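Local atomic coordinates of 4-hydroxythreonine-4-phosphate dehydrogenase (Legionella pneumophila subsp. pneumophila, PDB entry 6XMY), a protein that probably catalyses the NAD(P)-dependent oxidation of 4-(phosphooxy)-L-threonine in pyridoxine 5'-phosphate biosynthesis, using a divalent metal ion. Residues 98-103 / 131-136; 173-178 / 208-213; 10-15 / 321-326; 26-31 / 48-53. One frame throughout, in Å; residues are numbered along the deposited sequence.

Contact 1: residues 98-103 / 131-136; sequences YVMELL and AGITFT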
loop_
_atom_site.group_PDB
_atom_site.type_symbol
_atom_site.label_atom_id
_atom_site.label_comp_id
_atom_site.label_asym_id
_atom_site.label_seq_id
_atom_site.Cartn_x
_atom_site.Cartn_y
_atom_site.Cartn_z
ATOM N N TYR A 98 14.816 -9.985 -9.069
ATOM C CA TYR A 98 14.955 -10.115 -7.625
ATOM C C TYR A 98 13.798 -9.441 -6.902
ATOM O O TYR A 98 13.203 -10.020 -5.979
ATOM C CB TYR A 98 16.294 -9.513 -7.205
ATOM C CG TYR A 98 16.389 -9.029 -5.778
ATOM C CD1 TYR A 98 16.706 -9.900 -4.743
ATOM C CD2 TYR A 98 16.172 -7.694 -5.467
ATOM C CE1 TYR A 98 16.811 -9.447 -3.438
ATOM C CE2 TYR A 98 16.277 -7.236 -4.168
ATOM C CZ TYR A 98 16.600 -8.116 -3.156
ATOM O OH TYR A 98 16.711 -7.666 -1.860
ATOM N N VAL A 99 13.453 -8.211 -7.312
ATOM C CA VAL A 99 12.333 -7.507 -6.692
ATOM C C VAL A 99 11.050 -8.308 -6.855
ATOM O O VAL A 99 10.275 -8.480 -5.902
ATOM C CB VAL A 99 12.197 -6.082 -7.262
ATOM C CG1 VAL A 99 10.917 -5.440 -6.751
ATOM C CG2 VAL A 99 13.422 -5.235 -6.890
ATOM N N MET A 100 10.809 -8.815 -8.068
ATOM C CA MET A 100 9.605 -9.606 -8.292
ATOM C C MET A 100 9.622 -10.881 -7.468
ATOM O O MET A 100 8.560 -11.359 -7.063
ATOM C CB MET A 100 9.413 -9.908 -9.776
ATOM C CG MET A 100 9.184 -8.665 -10.636
ATOM S SD MET A 100 7.884 -7.552 -10.053
ATOM C CE MET A 100 6.487 -8.643 -10.105
ATOM N N GLU A 101 10.813 -11.430 -7.195
ATOM C CA GLU A 101 10.897 -12.611 -6.336
ATOM C C GLU A 101 10.476 -12.280 -4.912
ATOM O O GLU A 101 9.787 -13.075 -4.266
ATOM C CB GLU A 101 12.304 -13.209 -6.352
ATOM C CG GLU A 101 12.363 -14.610 -5.731
ATOM C CD GLU A 101 11.647 -15.651 -6.566
ATOM O OE1 GLU A 101 11.608 -15.496 -7.802
ATOM O OE2 GLU A 101 11.105 -16.613 -5.980
ATOM N N LEU A 102 10.862 -11.103 -4.412
ATOM C CA LEU A 102 10.400 -10.677 -3.095
ATOM C C LEU A 102 8.878 -10.614 -3.046
ATOM O O LEU A 102 8.261 -11.069 -2.076
ATOM C CB LEU A 102 10.973 -9.298 -2.749
ATOM C CG LEU A 102 12.491 -9.081 -2.806
ATOM C CD1 LEU A 102 12.828 -7.664 -2.345
ATOM C CD2 LEU A 102 13.241 -10.118 -1.968
ATOM N N LEU A 103 8.253 -10.053 -4.086
ATOM C CA LEU A 103 6.796 -9.949 -4.113
ATOM C C LEU A 103 6.144 -11.326 -4.194
ATOM O O LEU A 103 5.143 -11.595 -3.512
ATOM C CB LEU A 103 6.347 -9.094 -5.302
ATOM C CG LEU A 103 6.217 -7.583 -5.095
ATOM C CD1 LEU A 103 7.398 -6.999 -4.363
ATOM C CD2 LEU A 103 5.996 -6.871 -6.421
ATOM N N ALA A 131 13.216 -3.854 -17.490
ATOM C CA ALA A 131 13.763 -5.200 -17.567
ATOM C C ALA A 131 12.884 -6.148 -18.364
ATOM O O ALA A 131 13.266 -7.308 -18.543
ATOM C CB ALA A 131 13.970 -5.761 -16.164
ATOM N N GLY A 132 11.734 -5.689 -18.849
ATOM C CA GLY A 132 10.844 -6.512 -19.638
ATOM C C GLY A 132 9.693 -7.125 -18.873
ATOM O O GLY A 132 8.983 -7.972 -19.429
ATOM N N ILE A 133 9.477 -6.720 -17.627
ATOM C CA ILE A 133 8.440 -7.284 -16.776
ATOM C C ILE A 133 7.315 -6.259 -16.721
ATOM O O ILE A 133 7.484 -5.170 -16.159
ATOM C CB ILE A 133 8.984 -7.566 -15.368
ATOM C CG1 ILE A 133 10.202 -8.492 -15.429
ATOM C CG2 ILE A 133 7.894 -8.163 -14.487
ATOM C CD1 ILE A 133 10.981 -8.566 -14.117
ATOM N N THR A 134 6.166 -6.586 -17.305
ATOM C CA THR A 134 5.039 -5.661 -17.261
ATOM C C THR A 134 4.507 -5.574 -15.832
ATOM O O THR A 134 4.171 -6.593 -15.223
ATOM C CB THR A 134 3.957 -6.090 -18.250
ATOM O OG1 THR A 134 4.459 -5.937 -19.586
ATOM C CG2 THR A 134 2.723 -5.211 -18.102
ATOM N N PHE A 135 4.447 -4.359 -15.289
ATOM C CA PHE A 135 4.164 -4.183 -13.867
ATOM C C PHE A 135 3.563 -2.803 -13.665
ATOM O O PHE A 135 4.194 -1.798 -13.999
ATOM C CB PHE A 135 5.465 -4.319 -13.076
ATOM C CG PHE A 135 5.313 -4.157 -11.582
ATOM C CD1 PHE A 135 4.841 -5.202 -10.793
ATOM C CD2 PHE A 135 5.664 -2.966 -10.960
ATOM C CE1 PHE A 135 4.726 -5.056 -9.418
ATOM C CE2 PHE A 135 5.552 -2.813 -9.590
ATOM C CZ PHE A 135 5.079 -3.863 -8.814
ATOM N N THR A 136 2.349 -2.753 -13.128
ATOM C CA THR A 136 1.755 -1.462 -12.824
ATOM C C THR A 136 1.816 -1.104 -11.350
ATOM O O THR A 136 1.769 0.088 -11.032
ATOM C CB THR A 136 0.308 -1.376 -13.310
ATOM O OG1 THR A 136 -0.439 -2.458 -12.750
ATOM C CG2 THR A 136 0.257 -1.427 -14.828
#

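Contact 2: residues 173-178 / 208-213; sequences MVPDAI and AGLNPH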
loop_
_atom_site.group_PDB
_atom_site.type_symbol
_atom_site.label_atom_id
_atom_site.label_comp_id
_atom_site.label_asym_id
_atom_site.label_seq_id
_atom_site.Cartn_x
_atom_site.Cartn_y
_atom_site.Cartn_z
ATOM N N MET A 173 -6.711 7.271 -19.929
ATOM C CA MET A 173 -7.484 6.037 -19.801
ATOM C C MET A 173 -8.470 6.054 -18.645
ATOM O O MET A 173 -9.287 5.127 -18.527
ATOM C CB MET A 173 -6.533 4.849 -19.638
ATOM C CG MET A 173 -5.646 4.604 -20.859
ATOM S SD MET A 173 -4.555 3.190 -20.676
ATOM C CE MET A 173 -5.747 1.859 -20.561
ATOM N N VAL A 174 -8.415 7.067 -17.789
ATOM C CA VAL A 174 -9.270 7.078 -16.601
ATOM C C VAL A 174 -10.755 7.057 -16.941
ATOM O O VAL A 174 -11.473 6.190 -16.413
ATOM C CB VAL A 174 -8.845 8.206 -15.646
ATOM C CG1 VAL A 174 -9.921 8.463 -14.588
ATOM C CG2 VAL A 174 -7.516 7.858 -14.986
ATOM N N PRO A 175 -11.285 7.959 -17.770
ATOM C CA PRO A 175 -12.742 7.949 -17.981
ATOM C C PRO A 175 -13.281 6.635 -18.522
ATOM O O PRO A 175 -14.303 6.147 -18.024
ATOM C CB PRO A 175 -12.954 9.126 -18.934
ATOM C CG PRO A 175 -11.809 10.063 -18.596
ATOM C CD PRO A 175 -10.656 9.126 -18.421
ATOM N N ASP A 176 -12.618 6.034 -19.510
ATOM C CA ASP A 176 -13.100 4.766 -20.040
ATOM C C ASP A 176 -12.953 3.628 -19.044
ATOM O O ASP A 176 -13.676 2.634 -19.159
ATOM C CB ASP A 176 -12.378 4.426 -21.342
ATOM C CG ASP A 176 -12.798 5.322 -22.487
ATOM O OD1 ASP A 176 -13.967 5.762 -22.497
ATOM O OD2 ASP A 176 -11.967 5.581 -23.381
ATOM N N ALA A 177 -12.047 3.745 -18.073
ATOM C CA ALA A 177 -11.883 2.677 -17.098
ATOM C C ALA A 177 -12.984 2.661 -16.052
ATOM O O ALA A 177 -13.162 1.637 -15.382
ATOM C CB ALA A 177 -10.533 2.797 -16.395
ATOM N N ILE A 178 -13.725 3.755 -15.888
ATOM C CA ILE A 178 -14.709 3.869 -14.814
ATOM C C ILE A 178 -16.082 3.488 -15.344
ATOM O O ILE A 178 -16.673 4.204 -16.159
ATOM C CB ILE A 178 -14.714 5.270 -14.192
ATOM C CG1 ILE A 178 -13.359 5.549 -13.534
ATOM C CG2 ILE A 178 -15.873 5.398 -13.194
ATOM C CD1 ILE A 178 -13.145 6.993 -13.194
ATOM N N ALA A 208 -16.116 11.292 -4.746
ATOM C CA ALA A 208 -15.857 12.382 -5.681
ATOM C C ALA A 208 -16.506 12.104 -7.032
ATOM O O ALA A 208 -16.663 10.954 -7.453
ATOM C CB ALA A 208 -14.349 12.542 -5.905
ATOM N N GLY A 209 -16.873 13.179 -7.726
ATOM C CA GLY A 209 -17.142 13.067 -9.138
ATOM C C GLY A 209 -15.859 12.827 -9.921
ATOM O O GLY A 209 -14.746 12.848 -9.387
ATOM N N LEU A 210 -16.027 12.572 -11.221
ATOM C CA LEU A 210 -14.884 12.424 -12.121
ATOM C C LEU A 210 -14.384 13.768 -12.626
ATOM O O LEU A 210 -13.170 13.976 -12.763
ATOM C CB LEU A 210 -15.271 11.543 -13.306
ATOM C CG LEU A 210 -14.205 11.414 -14.391
ATOM C CD1 LEU A 210 -12.998 10.664 -13.841
ATOM C CD2 LEU A 210 -14.778 10.723 -15.602
ATOM N N ASN A 211 -15.312 14.681 -12.919
ATOM C CA ASN A 211 -15.054 15.960 -13.556
ATOM C C ASN A 211 -15.005 17.089 -12.534
ATOM O O ASN A 211 -15.519 16.955 -11.420
ATOM C CB ASN A 211 -16.176 16.217 -14.558
ATOM C CG ASN A 211 -16.170 15.196 -15.670
ATOM O OD1 ASN A 211 -15.182 15.081 -16.388
ATOM N ND2 ASN A 211 -17.239 14.402 -15.778
ATOM N N PRO A 212 -14.385 18.225 -12.880
ATOM C CA PRO A 212 -14.410 19.374 -11.964
ATOM C C PRO A 212 -15.839 19.741 -11.586
ATOM O O PRO A 212 -16.756 19.659 -12.403
ATOM C CB PRO A 212 -13.740 20.497 -12.764
ATOM C CG PRO A 212 -12.945 19.811 -13.827
ATOM C CD PRO A 212 -13.648 18.518 -14.126
ATOM N N HIS A 213 -16.021 20.135 -10.324
ATOM C CA HIS A 213 -17.341 20.469 -9.789
ATOM C C HIS A 213 -18.365 19.380 -10.077
ATOM O O HIS A 213 -19.543 19.647 -10.328
ATOM C CB HIS A 213 -17.778 21.855 -10.242
ATOM C CG HIS A 213 -16.846 22.908 -9.754
ATOM N ND1 HIS A 213 -16.799 23.282 -8.429
ATOM C CD2 HIS A 213 -15.859 23.593 -10.377
ATOM C CE1 HIS A 213 -15.854 24.186 -8.263
ATOM N NE2 HIS A 213 -15.273 24.395 -9.431
#

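Contact 3: residues 10-15 / 321-326; sequences NPLLIS and KMAKDM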
loop_
_atom_site.group_PDB
_atom_site.type_symbol
_atom_site.label_atom_id
_atom_site.label_comp_id
_atom_site.label_asym_id
_atom_site.label_seq_id
_atom_site.Cartn_x
_atom_site.Cartn_y
_atom_site.Cartn_z
ATOM N N ASN A 10 2.604 -15.098 14.593
ATOM C CA ASN A 10 3.525 -15.354 13.490
ATOM C C ASN A 10 4.041 -14.020 12.959
ATOM O O ASN A 10 3.277 -13.050 12.875
ATOM C CB ASN A 10 2.837 -16.114 12.353
ATOM C CG ASN A 10 2.933 -17.622 12.509
ATOM O OD1 ASN A 10 3.236 -18.345 11.557
ATOM N ND2 ASN A 10 2.691 -18.097 13.712
ATOM N N PRO A 11 5.318 -13.928 12.599
ATOM C CA PRO A 11 5.897 -12.616 12.291
ATOM C C PRO A 11 5.295 -11.991 11.045
ATOM O O PRO A 11 4.689 -12.649 10.197
ATOM C CB PRO A 11 7.389 -12.912 12.079
ATOM C CG PRO A 11 7.620 -14.247 12.718
ATOM C CD PRO A 11 6.323 -15.000 12.554
ATOM N N LEU A 12 5.489 -10.680 10.955
ATOM C CA LEU A 12 5.153 -9.918 9.762
ATOM C C LEU A 12 6.315 -10.024 8.786
ATOM O O LEU A 12 7.482 -9.937 9.179
ATOM C CB LEU A 12 4.958 -8.447 10.140
ATOM C CG LEU A 12 4.000 -8.190 11.313
ATOM C CD1 LEU A 12 4.144 -6.766 11.861
ATOM C CD2 LEU A 12 2.578 -8.446 10.879
ATOM N N LEU A 13 6.000 -10.224 7.510
ATOM C CA LEU A 13 7.028 -10.342 6.479
ATOM C C LEU A 13 7.141 -9.018 5.735
ATOM O O LEU A 13 6.132 -8.486 5.265
ATOM C CB LEU A 13 6.653 -11.461 5.507
ATOM C CG LEU A 13 7.718 -11.953 4.536
ATOM C CD1 LEU A 13 8.927 -12.487 5.298
ATOM C CD2 LEU A 13 7.119 -13.027 3.623
ATOM N N ILE A 14 8.358 -8.482 5.640
ATOM C CA ILE A 14 8.587 -7.174 5.027
ATOM C C ILE A 14 9.360 -7.381 3.736
ATOM O O ILE A 14 10.508 -7.840 3.768
ATOM C CB ILE A 14 9.372 -6.229 5.954
ATOM C CG1 ILE A 14 8.911 -6.346 7.409
ATOM C CG2 ILE A 14 9.313 -4.776 5.430
ATOM C CD1 ILE A 14 7.471 -6.026 7.653
ATOM N N SER A 15 8.749 -7.052 2.599
ATOM C CA SER A 15 9.522 -6.995 1.361
ATOM C C SER A 15 10.376 -5.737 1.356
ATOM O O SER A 15 9.849 -4.624 1.439
ATOM C CB SER A 15 8.614 -6.993 0.140
ATOM O OG SER A 15 9.354 -6.543 -0.980
ATOM N N LYS A 321 2.941 -1.221 11.895
ATOM C CA LYS A 321 2.013 -1.227 13.020
ATOM C C LYS A 321 0.590 -1.528 12.568
ATOM O O LYS A 321 -0.143 -2.260 13.248
ATOM C CB LYS A 321 2.100 0.098 13.777
ATOM C CG LYS A 321 3.400 0.231 14.554
ATOM C CD LYS A 321 3.567 1.613 15.159
ATOM C CE LYS A 321 5.044 1.964 15.290
ATOM N NZ LYS A 321 5.276 3.204 16.087
ATOM N N MET A 322 0.182 -0.999 11.416
ATOM C CA MET A 322 -1.161 -1.294 10.927
ATOM C C MET A 322 -1.303 -2.768 10.571
ATOM O O MET A 322 -2.320 -3.396 10.895
ATOM C CB MET A 322 -1.506 -0.407 9.732
ATOM C CG MET A 322 -2.897 -0.666 9.200
ATOM S SD MET A 322 -3.392 0.452 7.892
ATOM C CE MET A 322 -3.372 2.017 8.765
ATOM N N ALA A 323 -0.295 -3.337 9.909
ATOM C CA ALA A 323 -0.337 -4.760 9.591
ATOM C C ALA A 323 -0.402 -5.601 10.860
ATOM O O ALA A 323 -1.178 -6.565 10.940
ATOM C CB ALA A 323 0.865 -5.143 8.727
ATOM N N LYS A 324 0.393 -5.240 11.870
ATOM C CA LYS A 324 0.344 -5.938 13.151
ATOM C C LYS A 324 -1.043 -5.851 13.767
ATOM O O LYS A 324 -1.593 -6.858 14.236
ATOM C CB LYS A 324 1.378 -5.347 14.107
ATOM C CG LYS A 324 1.356 -5.952 15.508
ATOM C CD LYS A 324 2.306 -5.206 16.433
ATOM C CE LYS A 324 1.905 -5.333 17.893
ATOM N NZ LYS A 324 2.739 -4.431 18.742
ATOM N N ASP A 325 -1.633 -4.652 13.767
ATOM C CA ASP A 325 -2.943 -4.475 14.388
ATOM C C ASP A 325 -3.999 -5.302 13.673
ATOM O O ASP A 325 -4.877 -5.897 14.313
ATOM C CB ASP A 325 -3.326 -2.996 14.393
ATOM C CG ASP A 325 -2.531 -2.185 15.404
ATOM O OD1 ASP A 325 -1.867 -2.790 16.273
ATOM O OD2 ASP A 325 -2.566 -0.938 15.322
ATOM N N MET A 326 -3.911 -5.384 12.345
ATOM C CA MET A 326 -4.859 -6.179 11.566
ATOM C C MET A 326 -4.663 -7.669 11.810
ATOM O O MET A 326 -5.635 -8.434 11.894
ATOM C CB MET A 326 -4.678 -5.874 10.078
ATOM C CG MET A 326 -5.174 -4.504 9.661
ATOM S SD MET A 326 -6.962 -4.359 9.859
ATOM C CE MET A 326 -7.157 -2.622 9.511
#

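Contact 4: residues 26-31 / 48-53; sequences LCLALA and ARASEL. With EDO (1,2-ethanediol), chain E.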
loop_
_atom_site.group_PDB
_atom_site.type_symbol
_atom_site.label_atom_id
_atom_site.label_comp_id
_atom_site.label_asym_id
_atom_site.label_seq_id
_atom_site.Cartn_x
_atom_site.Cartn_y
_atom_site.Cartn_z
ATOM N N LEU A 26 14.889 1.479 5.152
ATOM C CA LEU A 26 13.715 1.478 6.015
ATOM C C LEU A 26 13.593 0.177 6.792
ATOM O O LEU A 26 13.174 0.184 7.953
ATOM C CB LEU A 26 12.463 1.731 5.179
ATOM C CG LEU A 26 12.423 3.133 4.560
ATOM C CD1 LEU A 26 11.267 3.269 3.577
ATOM C CD2 LEU A 26 12.332 4.174 5.666
ATOM N N CYS A 27 13.948 -0.948 6.164
ATOM C CA CYS A 27 13.934 -2.215 6.887
ATOM C C CYS A 27 14.971 -2.217 8.001
ATOM O O CYS A 27 14.713 -2.727 9.098
ATOM C CB CYS A 27 14.168 -3.370 5.916
ATOM S SG CYS A 27 12.812 -3.590 4.739
ATOM N N LEU A 28 16.147 -1.636 7.741
ATOM C CA LEU A 28 17.173 -1.557 8.771
ATOM C C LEU A 28 16.706 -0.714 9.948
ATOM O O LEU A 28 17.071 -0.998 11.093
ATOM C CB LEU A 28 18.476 -1.013 8.180
ATOM C CG LEU A 28 19.110 -1.881 7.091
ATOM C CD1 LEU A 28 20.277 -1.167 6.431
ATOM C CD2 LEU A 28 19.568 -3.240 7.654
ATOM N N ALA A 29 15.880 0.310 9.695
ATOM C CA ALA A 29 15.309 1.102 10.781
ATOM C C ALA A 29 14.453 0.268 11.726
ATOM O O ALA A 29 14.278 0.651 12.890
ATOM C CB ALA A 29 14.488 2.263 10.217
ATOM N N LEU A 30 13.918 -0.858 11.259
ATOM C CA LEU A 30 13.129 -1.719 12.129
ATOM C C LEU A 30 13.989 -2.478 13.128
ATOM O O LEU A 30 13.442 -3.055 14.076
ATOM C CB LEU A 30 12.311 -2.694 11.276
ATOM C CG LEU A 30 11.350 -1.999 10.301
ATOM C CD1 LEU A 30 10.666 -2.984 9.365
ATOM C CD2 LEU A 30 10.310 -1.151 11.043
ATOM N N ALA A 31 15.314 -2.494 12.941
ATOM C CA ALA A 31 16.177 -3.284 13.814
ATOM C C ALA A 31 16.115 -2.795 15.250
ATOM O O ALA A 31 16.275 -3.588 16.186
ATOM C CB ALA A 31 17.621 -3.255 13.313
ATOM N N ALA A 48 25.611 -4.470 3.905
ATOM C CA ALA A 48 26.393 -3.390 3.301
ATOM C C ALA A 48 25.696 -2.048 3.467
ATOM O O ALA A 48 26.351 -1.029 3.710
ATOM C CB ALA A 48 26.647 -3.678 1.821
ATOM N N ARG A 49 24.367 -2.024 3.334
ATOM C CA ARG A 49 23.631 -0.781 3.532
ATOM C C ARG A 49 23.722 -0.319 4.983
ATOM O O ARG A 49 23.887 0.877 5.246
ATOM C CB ARG A 49 22.183 -0.956 3.068
ATOM C CG ARG A 49 21.340 0.332 3.035
ATOM C CD ARG A 49 21.839 1.354 1.989
ATOM N NE ARG A 49 21.958 0.783 0.648
ATOM C CZ ARG A 49 20.964 0.675 -0.231
ATOM N NH1 ARG A 49 19.736 1.097 0.080
ATOM N NH2 ARG A 49 21.196 0.127 -1.425
ATOM N N ALA A 50 23.667 -1.257 5.938
ATOM C CA ALA A 50 23.845 -0.898 7.343
ATOM C C ALA A 50 25.219 -0.276 7.575
ATOM O O ALA A 50 25.355 0.724 8.295
ATOM C CB ALA A 50 23.640 -2.135 8.228
ATOM N N SER A 51 26.253 -0.857 6.972
ATOM C CA SER A 51 27.587 -0.276 7.084
ATOM C C SER A 51 27.633 1.125 6.487
ATOM O O SER A 51 28.229 2.035 7.075
ATOM C CB SER A 51 28.611 -1.183 6.408
ATOM O OG SER A 51 28.773 -2.384 7.140
ATOM N N GLU A 52 27.016 1.317 5.317
ATOM C CA GLU A 52 27.013 2.640 4.700
ATOM C C GLU A 52 26.312 3.658 5.591
ATOM O O GLU A 52 26.710 4.833 5.633
ATOM C CB GLU A 52 26.340 2.569 3.328
ATOM C CG GLU A 52 26.409 3.887 2.559
ATOM C CD GLU A 52 25.739 3.836 1.190
ATOM O OE1 GLU A 52 25.109 2.814 0.857
ATOM O OE2 GLU A 52 25.846 4.829 0.445
ATOM N N LEU A 53 25.284 3.221 6.320
ATOM C CA LEU A 53 24.529 4.069 7.233
ATOM C C LEU A 53 25.162 4.169 8.612
ATOM O O LEU A 53 24.596 4.836 9.482
ATOM C CB LEU A 53 23.094 3.550 7.370
ATOM C CG LEU A 53 22.246 3.609 6.101
ATOM C CD1 LEU A 53 20.956 2.850 6.302
ATOM C CD2 LEU A 53 21.953 5.064 5.720
HETATM C C1 EDO E . 24.723 -1.391 -0.766
HETATM O O1 EDO E . 23.878 -0.699 -1.687
HETATM C C2 EDO E . 25.583 -0.369 -0.043
HETATM O O2 EDO E . 24.713 0.471 0.715
#

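Contact 1: residues 98-103 / 131-136
I133 is the first residue of 131-136 to meet helix 96-111, and it does so just beyond G132, whose positive phi closes helix 125-130 in a Schellman motif. The I133 side chain slides past that of M100, the two pointing in opposite directions, with CD1 of I133 3.9 Å from CG of M100; CG2 of I133 rests against the same methylene. Two residues on, F135 turns its ring toward the helix, CG anti to the backbone N (chi1 180°). M100 bends at both chi2 and chi3, which folds its thioether over to this ring in a Met-aromatic contact: SD lies 4.5 Å from the ring centroid and 33° off the normal, an oblique approach. The M100 methyl, CE, touches the ring at CD1 of F135, 3.9 Å away. L103, one helical turn after M100, points back at the oncoming F135 ring and sets CD2 3.7 Å from its CE1, also obliquely. I128 of helix 125-130 and F141 of helix 138-145 pack around this apolar cluster. The F135 side chain lies about 4 Å from that of V123, an NAD-binding residue, and about 6 Å from the bound NAD.

Contact 2: residues 173-178 / 208-213
L210 reaches across from the loop after strand 204-208 to a short, weakly bonded helical turn at about 174-177, so the contact joins a strand-to-helix loop of the PdxA fold to the turn that precedes helix 180-197. All of the direct contact is apolar, and L210 supplies the whole of one side. Its CG stands anti to the backbone N (chi1 175°), which carries both methyls out toward the turn. CD1 abuts two side chains: CD1 of I178 comes within 3.7 Å of it, crossing at a slant, and CG1 of V174 lies 3.9 Å from the same L210 methyl as the valine slides past in the opposite direction. CD2, the other branch, turns to P175. I227 and I228 of helix 223-237 extend the apolar layer, the former on I178 and the latter on L210.

Polar bonds to residues outside the two segments hold the loop. The backbone N of N211 is hydrogen-bonded to OE1 of E224, ND2 of N211 to OE2 of E223, and the carbonyl O of G209 to NE2 of Q270. The zinc site is not reached directly: the V174 side chain is about 7 Å from that of H268, a zinc ligand, and about 12 Å from the zinc ion. At the more exposed margin, CD2 of L210 sits 4.1 Å from CB of P175 and scarcely farther from its CA.

Contact 3: residues 10-15 / 321-326
L12 points from strand 12-15 toward helix 314-328 and lays both methyls against one face of the peptide that joins A323 to K324. Its CG is anti to the carbonyl carbon (chi1 -51°), and the two methyls divide the work. CD1 meets the base of the lysine side chain, 3.8 Å from CB of K324; CD2 lies over the peptide, 4.1 Å from the carbonyl carbon of A323, and more loosely faces that residue's methyl, with CB of A323 4.3 Å from CD2 of L12. Both methyls also lie 4.0 Å from the backbone N of K324. The leucine and lysine side chains run at a slant to each other. From CB onward K324 is extended and leads away from the strand, leaving its aliphatic root in the contact while the ammonium is carried off.

This is a helix laid over the neighbouring parallel strands 12-15 and 117-120. A323 also touches A117 and V119 of the second strand, and V320, one turn earlier in the helix, packs on L12 and I14. The A323 side chain is about 14 Å from the bound NAD.

No hydrogen bond or charge pair crosses between 10-15 and 321-326. Strand and helix each bond their backbones within their own sheet or helix, so the join relies on the fit of the two methyls of a branched side chain against a helical backbone and should be governed by shape and burial of apolar surface.

Contact 4: residues 26-31 / 48-53
L28 is the residue of helix 23-29 that bridges to helix 43-52, and one of its methyls does nearly everything. With CG anti to the carbonyl carbon (chi1 -63°) and the chain extended beyond, CD1 of L28 presses onto the backbone of helix 43-52, 3.4 Å from atom N of A50 and 3.8 Å from atom C of R49. Three side chains of 48-53 line the methyl. CB of A50 lies 3.9 Å from CD1 of L28, the aliphatic CG of R49 is equally near, and CD1 of L53 comes in from the next turn at 4.1 Å from the same L28 atom. The small side chain of A50 is consistent with so close an approach, and F59 of strand 58-61 covers both L28 and A50.

Bends at chi2 and chi3 turn the R49 guanidinium away from L28, leaving CB and CG in the contact. There NH1 makes a salt bridge with OD1 of D25 and a hydrogen bond to the carbonyl O of G21, and NH2 bonds the carbonyl O of P19. A 1,2-ethanediol, probably from the crystallisation liquor, adds a bond from NH2 of R49 to its O1 in the guanidinium plane (2.8 Å, 167°) and a more bent one from NE to its O2 (2.8 Å, 146°). The arrangement is two helices of an alpha/beta domain, joined through strand 37-41, with the second helix's arginine tied back to the loop and helix start beside the NAD-binding region.

Overall arrangement
From the N terminus, strand 12-15 opens contact 3, which closes only at helix 314-328, so the other three contacts all fall within its span of 305 residues. Contact 4 comes first, a short loop of 16 residues through strand 37-41; contact 1 follows, then contact 2, the three in series with no crossing. Contact 3 touches both neighbours: I14 CG2 lies 3.8 Å from C27 SG of contact 4, and L102 CB of contact 1 lies 3.7 Å from S15 OG. Contacts 1, 3 and 4 thus tie together one part of the fold, of which contact 1 lies nearest the NAD, whereas contact 2 lies about 42 Å from contact 4, centre to centre.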